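Local coordinates for serine-rich secreted cell wall anchored (LPXTG-motif ) protein (Lactobacillus reuteri ATCC 53608, PDB 5NXK) that is a serine-rich repeat adhesin with a beta-solenoid fold that probably mediates attachment of the gut bacterium to its host, at residues Val97-Tyr102 with Thr123-Gly128; Asn40-Ile45 with Lys71-Ile76; Ala168-Glu173 with Thr202-Asn207; Ser115-Gly120 with Ala162-Asn167. One frame throughout, in Å; residues are numbered along the deposited sequence.

Interaction 1: Val97-Tyr102 with Thr123-Gly128; sequences VDTVTY and TLNLVG
The carbonyl oxygen of Asp98 has two donors: the backbone N of Thr123, 3.1 Å from Asp98 O, and a water that also lies 2.7 Å from Thr99 OG1 and 2.7 Å from Thr123 OG1. Both threonines place OG1 beside their own backbone N (chi1 -61° and -55°), and since the two side chains lie alongside each other and point the same way, one water bridges both hydroxyls and the carbonyl. From this end a parallel ladder runs on, with strand axes 15° apart. Thr123 O receives Val100 N, Val100 O receives Asn125 N at 2.7 Å, Asn125 O receives Tyr102 N, and Tyr102 O receives Val127 N. Val100 O is also approached by the CA-H of Leu124 (CA to O 3.2 Å). Such in-register pairing of strands 21 residues apart is that of successive coils in a right-handed parallel beta-solenoid of the pectate lyase-like kind. The buried face carries Val100, Leu124, Tyr102 and Leu126: Val100 CG1 meets Leu124 CD1 at 3.8 Å, and Leu126 CD2 touches Tyr102 CB and comes obliquely to its ring. On the other, partly exposed face, Asn125 ND2 gives a weak bond to Thr101 OG1 (3.3 Å), while Asn125 OD1 is taken by Asn170 of the next coil. Thr101 CG2 packs on Val127 CG2 at 3.7 Å. The carboxylate of Asp98 turns elsewhere, forming a salt bridge with Lys122.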
# COMPACT_ATOMS: atom_id res chain seq x y z
N VAL A 97 -13.75 -1.79 9.10
CA VAL A 97 -12.34 -2.18 9.07
C VAL A 97 -12.02 -3.19 7.95
O VAL A 97 -12.65 -4.25 7.87
CB VAL A 97 -11.91 -2.77 10.43
CG1 VAL A 97 -10.47 -3.30 10.37
CG2 VAL A 97 -12.06 -1.73 11.54
N ASP A 98 -11.03 -2.84 7.12
CA ASP A 98 -10.43 -3.75 6.14
C ASP A 98 -8.95 -3.87 6.43
O ASP A 98 -8.26 -2.85 6.58
CB ASP A 98 -10.58 -3.25 4.70
CG ASP A 98 -12.00 -3.21 4.22
OD1 ASP A 98 -12.77 -4.14 4.53
OD2 ASP A 98 -12.34 -2.24 3.51
N THR A 99 -8.45 -5.09 6.47
CA THR A 99 -7.04 -5.35 6.64
C THR A 99 -6.60 -6.31 5.53
O THR A 99 -7.23 -7.34 5.35
CB THR A 99 -6.75 -5.95 8.02
OG1 THR A 99 -7.14 -4.99 9.03
CG2 THR A 99 -5.26 -6.26 8.18
N VAL A 100 -5.57 -5.93 4.78
CA VAL A 100 -5.03 -6.75 3.70
C VAL A 100 -3.58 -7.11 4.04
O VAL A 100 -2.78 -6.25 4.46
CB VAL A 100 -5.09 -6.02 2.34
CG1 VAL A 100 -4.39 -6.85 1.26
CG2 VAL A 100 -6.54 -5.70 1.94
N THR A 101 -3.25 -8.38 3.88
CA THR A 101 -1.90 -8.85 4.13
C THR A 101 -1.37 -9.53 2.89
O THR A 101 -1.99 -10.46 2.37
CB THR A 101 -1.87 -9.81 5.32
OG1 THR A 101 -2.29 -9.11 6.49
CG2 THR A 101 -0.46 -10.37 5.55
N TYR A 102 -0.23 -9.05 2.39
CA TYR A 102 0.49 -9.70 1.30
C TYR A 102 1.70 -10.39 1.88
O TYR A 102 2.56 -9.74 2.47
CB TYR A 102 0.95 -8.69 0.25
CG TYR A 102 -0.09 -8.18 -0.72
CD1 TYR A 102 -1.40 -8.63 -0.70
CD2 TYR A 102 0.26 -7.22 -1.68
CE1 TYR A 102 -2.34 -8.15 -1.62
CE2 TYR A 102 -0.66 -6.74 -2.58
CZ TYR A 102 -1.96 -7.20 -2.55
OH TYR A 102 -2.86 -6.70 -3.45
N THR A 123 -5.70 -1.08 6.63
CA THR A 123 -4.35 -1.55 6.90
C THR A 123 -3.84 -2.50 5.81
O THR A 123 -4.53 -3.45 5.42
CB THR A 123 -4.30 -2.29 8.27
OG1 THR A 123 -4.80 -1.43 9.30
CG2 THR A 123 -2.87 -2.70 8.61
N LEU A 124 -2.62 -2.25 5.35
CA LEU A 124 -1.92 -3.17 4.46
C LEU A 124 -0.67 -3.69 5.15
O LEU A 124 0.24 -2.93 5.48
CB LEU A 124 -1.54 -2.49 3.14
CG LEU A 124 -0.66 -3.30 2.18
CD1 LEU A 124 -1.42 -4.53 1.66
CD2 LEU A 124 -0.20 -2.43 1.02
N ASN A 125 -0.62 -5.00 5.36
CA ASN A 125 0.57 -5.61 5.94
C ASN A 125 1.39 -6.26 4.83
O ASN A 125 0.83 -6.93 3.95
CB ASN A 125 0.21 -6.63 7.02
CG ASN A 125 -0.53 -6.00 8.18
OD1 ASN A 125 -0.06 -5.03 8.77
ND2 ASN A 125 -1.70 -6.54 8.50
N LEU A 126 2.70 -6.04 4.84
CA LEU A 126 3.58 -6.57 3.83
C LEU A 126 4.57 -7.49 4.52
O LEU A 126 5.36 -7.06 5.37
CB LEU A 126 4.30 -5.44 3.07
CG LEU A 126 3.37 -4.45 2.37
CD1 LEU A 126 4.17 -3.34 1.70
CD2 LEU A 126 2.47 -5.18 1.34
N VAL A 127 4.53 -8.78 4.17
CA VAL A 127 5.20 -9.81 4.96
C VAL A 127 6.13 -10.66 4.08
O VAL A 127 5.89 -10.83 2.88
CB VAL A 127 4.16 -10.73 5.68
CG1 VAL A 127 4.85 -11.70 6.64
CG2 VAL A 127 3.12 -9.90 6.43
N GLY A 128 7.20 -11.18 4.68
CA GLY A 128 8.17 -12.00 3.98
C GLY A 128 8.85 -11.26 2.84
O GLY A 128 9.12 -10.05 2.95
O HOH W 1 -7.38 -2.35 9.46

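Interaction 2: Asn40-Ile45 with Lys71-Ile76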
# COMPACT_ATOMS: atom_id res chain seq x y z
N ASN A 40 -18.43 -10.01 8.53
CA ASN A 40 -17.14 -10.39 9.07
C ASN A 40 -16.55 -11.53 8.24
O ASN A 40 -17.21 -12.53 8.01
CB ASN A 40 -17.25 -10.83 10.53
CG ASN A 40 -17.57 -9.67 11.48
OD1 ASN A 40 -17.11 -8.55 11.29
ND2 ASN A 40 -18.38 -9.96 12.51
N ARG A 41 -15.31 -11.35 7.79
CA ARG A 41 -14.65 -12.37 6.98
C ARG A 41 -13.19 -12.47 7.38
O ARG A 41 -12.53 -11.47 7.65
CB ARG A 41 -14.75 -12.06 5.48
CG ARG A 41 -16.16 -12.13 4.91
CD ARG A 41 -16.77 -13.54 4.99
NE ARG A 41 -16.02 -14.56 4.24
CZ ARG A 41 -16.07 -14.69 2.91
NH1 ARG A 41 -16.80 -13.86 2.19
NH2 ARG A 41 -15.36 -15.65 2.31
N ASN A 42 -12.72 -13.71 7.44
CA ASN A 42 -11.32 -14.01 7.62
C ASN A 42 -10.88 -14.91 6.47
O ASN A 42 -11.18 -16.11 6.47
CB ASN A 42 -11.10 -14.68 8.98
CG ASN A 42 -9.68 -15.14 9.19
OD1 ASN A 42 -8.73 -14.52 8.72
ND2 ASN A 42 -9.52 -16.26 9.90
N ILE A 43 -10.17 -14.35 5.50
CA ILE A 43 -9.90 -15.06 4.25
C ILE A 43 -8.42 -15.15 3.95
O ILE A 43 -7.70 -14.15 4.00
CB ILE A 43 -10.58 -14.36 3.05
CG1 ILE A 43 -12.10 -14.27 3.25
CG2 ILE A 43 -10.24 -15.08 1.75
CD1 ILE A 43 -12.80 -13.37 2.24
N THR A 44 -7.97 -16.36 3.64
CA THR A 44 -6.59 -16.58 3.23
C THR A 44 -6.55 -17.23 1.86
O THR A 44 -7.11 -18.31 1.65
CB THR A 44 -5.84 -17.47 4.23
OG1 THR A 44 -5.86 -16.85 5.51
CG2 THR A 44 -4.39 -17.67 3.78
N ILE A 45 -5.88 -16.57 0.92
CA ILE A 45 -5.65 -17.16 -0.38
C ILE A 45 -4.25 -17.72 -0.45
O ILE A 45 -3.27 -16.97 -0.37
CB ILE A 45 -5.83 -16.16 -1.53
CG1 ILE A 45 -7.24 -15.58 -1.53
CG2 ILE A 45 -5.51 -16.83 -2.87
CD1 ILE A 45 -7.51 -14.64 -2.70
N LYS A 71 -15.78 -6.54 9.91
CA LYS A 71 -14.34 -6.50 9.66
C LYS A 71 -13.91 -7.55 8.64
O LYS A 71 -14.23 -8.73 8.80
CB LYS A 71 -13.59 -6.71 10.98
CG LYS A 71 -12.10 -6.97 10.87
CD LYS A 71 -11.48 -7.01 12.28
CE LYS A 71 -10.07 -7.57 12.28
NZ LYS A 71 -9.17 -6.86 11.33
N ILE A 72 -13.19 -7.13 7.60
CA ILE A 72 -12.62 -8.11 6.67
C ILE A 72 -11.11 -8.19 6.79
O ILE A 72 -10.42 -7.18 6.66
CB ILE A 72 -12.95 -7.80 5.19
CG1 ILE A 72 -14.43 -8.04 4.91
CG2 ILE A 72 -12.15 -8.69 4.25
CD1 ILE A 72 -14.88 -7.41 3.61
N ASP A 73 -10.62 -9.39 7.04
CA ASP A 73 -9.20 -9.65 7.05
C ASP A 73 -8.89 -10.55 5.84
O ASP A 73 -9.39 -11.67 5.77
CB ASP A 73 -8.78 -10.31 8.36
CG ASP A 73 -7.31 -10.09 8.67
OD1 ASP A 73 -6.46 -10.73 8.01
OD2 ASP A 73 -7.01 -9.29 9.59
N LEU A 74 -8.16 -10.02 4.86
CA LEU A 74 -7.83 -10.76 3.63
C LEU A 74 -6.34 -10.97 3.55
O LEU A 74 -5.58 -10.01 3.56
CB LEU A 74 -8.32 -10.00 2.39
CG LEU A 74 -7.90 -10.57 1.03
CD1 LEU A 74 -8.46 -11.97 0.80
CD2 LEU A 74 -8.34 -9.63 -0.09
N THR A 75 -5.91 -12.23 3.49
CA THR A 75 -4.49 -12.56 3.33
C THR A 75 -4.25 -13.25 1.99
O THR A 75 -4.98 -14.16 1.62
CB THR A 75 -4.02 -13.44 4.50
OG1 THR A 75 -4.13 -12.70 5.72
CG2 THR A 75 -2.59 -13.86 4.34
N ILE A 76 -3.25 -12.80 1.24
CA ILE A 76 -2.81 -13.48 0.02
C ILE A 76 -1.35 -13.88 0.18
O ILE A 76 -0.51 -13.04 0.53
CB ILE A 76 -2.99 -12.60 -1.23
CG1 ILE A 76 -4.45 -12.14 -1.34
CG2 ILE A 76 -2.55 -13.36 -2.47
CD1 ILE A 76 -4.75 -11.30 -2.57
O HOH W 2 -6.56 -13.20 6.71
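Lys71 N donates to the side-chain oxygen of Asn40 (Lys71 N to Asn40 OD1 2.8 Å), lying in the carbonyl plane of that amide, so a side chain supplies the first rung before the main chain takes over at Arg41 N to Lys71 O. The Lys71 chain is extended as far as CE and bends only at its last torsion (chi4 54°), bringing NZ to a long salt bridge with Asp73 OD2, at 3.7 Å. Ile72 pairs with Arg41, CG1 resting on Arg41 CB. Asp73 bonds through both its N, to Arg41 O, and its O, from Ile43 N. Its OD1 also meets a water at 2.8 Å, which lies 2.7 Å from Thr75 OG1 and 3.1 Å from Ile43 O. Leu74 CD1 reaches across to Ile43 CG2 (3.7 Å). Thr75 stands beside Thr44, and its backbone joins Ile43 O and Ile45 N. Ile76 lies alongside Ile45, Ile45 CD1 resting on Ile76 CG1. The strands, 9° from parallel, belong to adjacent coils of the solenoid. Among the buried aliphatic groups sits Arg41, its guanidinium under Ile43 CD1; bonds to Leu14 O, Asn38 OD1 and Ile19 O probably offset the cost of burying that charge, while a water bridges the outer face.

Interaction 3: Ala168-Glu173 with Thr202-Asn207; sequences AINIAE and TVTVGN
Side-chain hydrogen bonding is concentrated at Asn170 and Thr204, which occupy the same level of the ladder. Thr204 OG1 donates to Asn170 OD1 at 2.8 Å, approaching from beside the amide oxygen rather than end-on (C=O...donor angle 111°) and tilted from its plane. With chi1 67°, the hydroxyl sits between backbone N and carbonyl carbon, where Thr204 OG1 also accepts a hydrogen bond from a water 2.6 Å away; that water donates again to Ile171 O at 2.8 Å. Backbone bonds are those of a parallel pair, the axes only 3° apart: Ile169 N to Thr202 O, Thr204 N to Ile169 O, Ile171 N to Thr204 O, and finally Gly206 N to Ile171 O. Past the strand ends the chains stay close, with Glu173 CA 3.2 Å from Asn207 O in a CA-H...O contact. The apolar pairs lie on the face bearing Ile169, Ile171, Val203 and Val205, where Ile171 CG2 meets Val205 CG1 at 4.3 Å and Ile169 CB meets Val203 CG2 at 4.4 Å. These strands belong to successive coils of the solenoid, bordered by strand 122-127 beside 168-171 and strand 230-235 beside 200-205, while Leu190 of strand 186-191 touches Ile169 and Val203.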
# COMPACT_ATOMS: atom_id res chain seq x y z
N ALA A 168 -2.65 2.49 7.56
CA ALA A 168 -1.39 1.85 7.93
C ALA A 168 -0.79 0.97 6.87
O ALA A 168 -1.49 0.19 6.23
CB ALA A 168 -1.58 1.05 9.22
N ILE A 169 0.51 1.11 6.64
CA ILE A 169 1.25 0.11 5.87
C ILE A 169 2.36 -0.40 6.79
O ILE A 169 3.22 0.37 7.23
CB ILE A 169 1.82 0.69 4.57
CG1 ILE A 169 0.68 1.17 3.66
CG2 ILE A 169 2.64 -0.35 3.83
CD1 ILE A 169 1.20 1.87 2.43
N ASN A 170 2.32 -1.69 7.10
CA ASN A 170 3.27 -2.25 8.04
C ASN A 170 4.17 -3.24 7.32
O ASN A 170 3.69 -4.23 6.78
CB ASN A 170 2.55 -2.97 9.19
CG ASN A 170 1.60 -2.07 9.95
OD1 ASN A 170 1.98 -0.99 10.40
ND2 ASN A 170 0.34 -2.52 10.09
N ILE A 171 5.47 -3.01 7.35
CA ILE A 171 6.43 -3.99 6.85
C ILE A 171 6.77 -4.88 8.03
O ILE A 171 7.31 -4.42 9.04
CB ILE A 171 7.71 -3.34 6.26
CG1 ILE A 171 7.43 -2.69 4.90
CG2 ILE A 171 8.78 -4.40 6.02
CD1 ILE A 171 6.47 -1.53 4.90
N ALA A 172 6.41 -6.15 7.93
CA ALA A 172 6.51 -7.04 9.08
C ALA A 172 7.94 -7.25 9.51
O ALA A 172 8.86 -7.09 8.70
CB ALA A 172 5.87 -8.38 8.77
N GLU A 173 8.15 -7.60 10.77
CA GLU A 173 9.47 -8.00 11.21
C GLU A 173 10.02 -9.10 10.31
O GLU A 173 9.28 -9.96 9.84
CB GLU A 173 9.48 -8.43 12.68
CG GLU A 173 8.66 -9.63 13.04
CD GLU A 173 8.95 -10.08 14.47
OE1 GLU A 173 10.02 -9.71 15.00
OE2 GLU A 173 8.11 -10.78 15.06
N THR A 202 0.03 5.79 9.17
CA THR A 202 1.27 5.22 9.72
C THR A 202 1.95 4.24 8.80
O THR A 202 1.30 3.37 8.25
CB THR A 202 0.99 4.49 11.05
OG1 THR A 202 0.49 5.43 12.00
CG2 THR A 202 2.26 3.87 11.61
N VAL A 203 3.25 4.40 8.60
CA VAL A 203 4.09 3.37 7.98
C VAL A 203 5.05 2.84 9.03
O VAL A 203 5.72 3.63 9.70
CB VAL A 203 4.88 3.90 6.78
CG1 VAL A 203 5.81 2.80 6.21
CG2 VAL A 203 3.91 4.41 5.71
N THR A 204 5.10 1.52 9.20
CA THR A 204 6.08 0.95 10.14
C THR A 204 7.00 -0.01 9.40
O THR A 204 6.58 -0.64 8.43
CB THR A 204 5.44 0.19 11.31
OG1 THR A 204 4.79 -1.00 10.81
CG2 THR A 204 4.42 1.06 12.02
N VAL A 205 8.25 -0.08 9.82
CA VAL A 205 9.16 -1.10 9.32
C VAL A 205 9.61 -1.92 10.54
O VAL A 205 10.22 -1.38 11.47
CB VAL A 205 10.37 -0.48 8.59
CG1 VAL A 205 11.28 -1.58 8.03
CG2 VAL A 205 9.90 0.45 7.47
N GLY A 206 9.28 -3.22 10.56
CA GLY A 206 9.45 -4.01 11.77
C GLY A 206 10.90 -4.39 12.09
O GLY A 206 11.81 -4.14 11.28
N ASN A 207 11.12 -4.96 13.27
CA ASN A 207 12.45 -5.44 13.65
C ASN A 207 13.10 -6.28 12.58
O ASN A 207 12.47 -7.18 12.05
CB ASN A 207 12.41 -6.28 14.93
CG ASN A 207 12.21 -5.46 16.16
OD1 ASN A 207 11.73 -4.33 16.10
ND2 ASN A 207 12.63 -6.01 17.29
O HOH W 3 5.77 -3.35 11.15

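Interaction 4: Ser115-Gly120 with Ala162-Asn167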
# COMPACT_ATOMS: atom_id res chain seq x y z
N SER A 115 -7.95 2.38 -1.17
CA SER A 115 -8.87 2.31 -0.03
C SER A 115 -9.71 3.56 0.09
O SER A 115 -9.33 4.63 -0.41
CB SER A 115 -8.08 2.09 1.27
OG SER A 115 -7.34 3.26 1.59
N LYS A 116 -10.86 3.42 0.74
CA LYS A 116 -11.65 4.57 1.18
C LYS A 116 -10.89 5.27 2.31
O LYS A 116 -10.35 4.62 3.20
CB LYS A 116 -13.02 4.12 1.69
CG LYS A 116 -14.11 3.98 0.64
CD LYS A 116 -15.35 3.33 1.27
CE LYS A 116 -16.48 3.15 0.27
NZ LYS A 116 -16.55 4.23 -0.73
N THR A 117 -10.84 6.60 2.26
CA THR A 117 -10.05 7.35 3.22
C THR A 117 -10.94 8.04 4.26
O THR A 117 -10.44 8.72 5.16
CB THR A 117 -9.18 8.37 2.50
OG1 THR A 117 -10.02 9.22 1.69
CG2 THR A 117 -8.18 7.65 1.60
N GLY A 118 -12.26 7.88 4.15
CA GLY A 118 -13.17 8.56 5.07
C GLY A 118 -14.04 7.60 5.86
O GLY A 118 -15.17 7.92 6.23
N ALA A 119 -13.50 6.43 6.17
CA ALA A 119 -14.25 5.39 6.85
C ALA A 119 -13.41 4.66 7.89
O ALA A 119 -12.59 5.27 8.59
CB ALA A 119 -14.81 4.39 5.83
N GLY A 120 -13.61 3.35 7.99
CA GLY A 120 -12.92 2.56 9.01
C GLY A 120 -11.44 2.37 8.73
O GLY A 120 -10.94 2.73 7.65
N ALA A 162 1.25 4.58 -6.15
CA ALA A 162 1.25 3.11 -6.25
C ALA A 162 0.38 2.46 -5.18
O ALA A 162 -0.20 1.40 -5.40
CB ALA A 162 2.66 2.58 -6.15
N LEU A 163 0.32 3.08 -4.00
CA LEU A 163 -0.43 2.53 -2.88
C LEU A 163 -1.22 3.65 -2.20
O LEU A 163 -0.63 4.62 -1.73
CB LEU A 163 0.51 1.85 -1.87
CG LEU A 163 1.29 0.62 -2.31
CD1 LEU A 163 2.33 0.23 -1.26
CD2 LEU A 163 0.37 -0.57 -2.59
N TYR A 164 -2.54 3.50 -2.14
CA TYR A 164 -3.38 4.53 -1.52
C TYR A 164 -4.14 3.85 -0.39
O TYR A 164 -5.30 3.46 -0.53
CB TYR A 164 -4.32 5.14 -2.56
CG TYR A 164 -5.04 6.40 -2.15
CD1 TYR A 164 -4.35 7.60 -2.00
CD2 TYR A 164 -6.43 6.40 -1.96
CE1 TYR A 164 -5.00 8.76 -1.66
CE2 TYR A 164 -7.10 7.57 -1.62
CZ TYR A 164 -6.38 8.75 -1.47
OH TYR A 164 -7.01 9.92 -1.13
N VAL A 165 -3.45 3.74 0.75
CA VAL A 165 -3.93 2.97 1.89
C VAL A 165 -4.11 3.96 3.02
O VAL A 165 -3.15 4.60 3.45
CB VAL A 165 -2.94 1.87 2.30
CG1 VAL A 165 -3.43 1.14 3.55
CG2 VAL A 165 -2.70 0.90 1.14
N SER A 166 -5.34 4.09 3.51
CA SER A 166 -5.65 5.23 4.35
C SER A 166 -4.83 5.31 5.64
O SER A 166 -4.29 6.37 5.97
CB SER A 166 -7.14 5.23 4.69
OG SER A 166 -7.49 6.43 5.35
N ASN A 167 -4.73 4.20 6.37
CA ASN A 167 -4.26 4.31 7.76
C ASN A 167 -2.93 3.66 8.11
O ASN A 167 -2.20 4.19 8.95
CB ASN A 167 -5.31 3.75 8.70
CG ASN A 167 -6.64 4.42 8.51
OD1 ASN A 167 -7.56 3.83 7.95
ND2 ASN A 167 -6.74 5.69 8.93
O HOH W 4 -9.42 6.56 7.38
O HOH W 5 -9.84 9.71 -1.06
O HOH W 6 -9.86 5.23 10.17
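Ser115 and Val165 approach to 5.3 Å between CA atoms, and Thr117 and Ser166 to 5.0 Å, but no regular ladder joins the two backbones: Ser115 ends strand 113-115, and the partner chain has only a short, weakly bonded strand near Leu163 and Tyr164. The hydroxyl of Ser115 links the two segments. Its OG donates to Tyr164 O at 2.9 Å, arriving off the C=O direction (126°), and accepts a weak, strongly bent bond from Ser166 N, also 2.9 Å from Ser115 OG, so one hydroxyl bonds to the backbone on both sides of Val165. The position follows from chi1 of 70°, which sets OG on the side of CA that faces the partner chain. Thr117 meets the tyrosine at about a right angle: CG2 lies 3.4 Å from Tyr164 CE2, an oblique approach to the ring. Farther out, a water in the ring plane joins Thr117 OG1 and Tyr164 OH, 2.8 Å from each. Ser166 CB packs against Lys116 O. A second water donates to Ser166 OG (2.8 Å) and accepts from Asn167 ND2 (3.2 Å), with a weak bond to Thr117 O. Ser166 OG also engages Leu191 O, and the Asn167 amide is held by Lys122 N and Ile200 O. The contact therefore joins the corner before strand 122-127 to that before strand 168-171; Tyr164 is enclosed by Trp114, which stacks on it, Phe150, and Trp189 of strand 186-191, edge-to-face with it.

Interactions 2, 1 and 3 belong to one parallel sheet: strands 71-77 and 97-102 are neighbours, as are 122-127 and 168-171, so probable backbone bonds such as Thr101 N to Leu74 O (2.9 Å) and Leu126 N to Asn170 O (2.8 Å) run from one contact to the next. All three are two-faced, with a largely apolar interior and a polar, more exposed outer face. Interaction 2 adds a long Lys71-Asp73 salt bridge on the outer face, while an outer hydrogen-bonded row of Asn and Thr links interactions 1 and 3. Interaction 4 is the buried one and lies at a corner: hydroxyls and waters carry much of the contact. It meets interaction 1 where Leu163 and Val165 pack on Leu124, and Asn167 O probably receives Thr202 N of interaction 3.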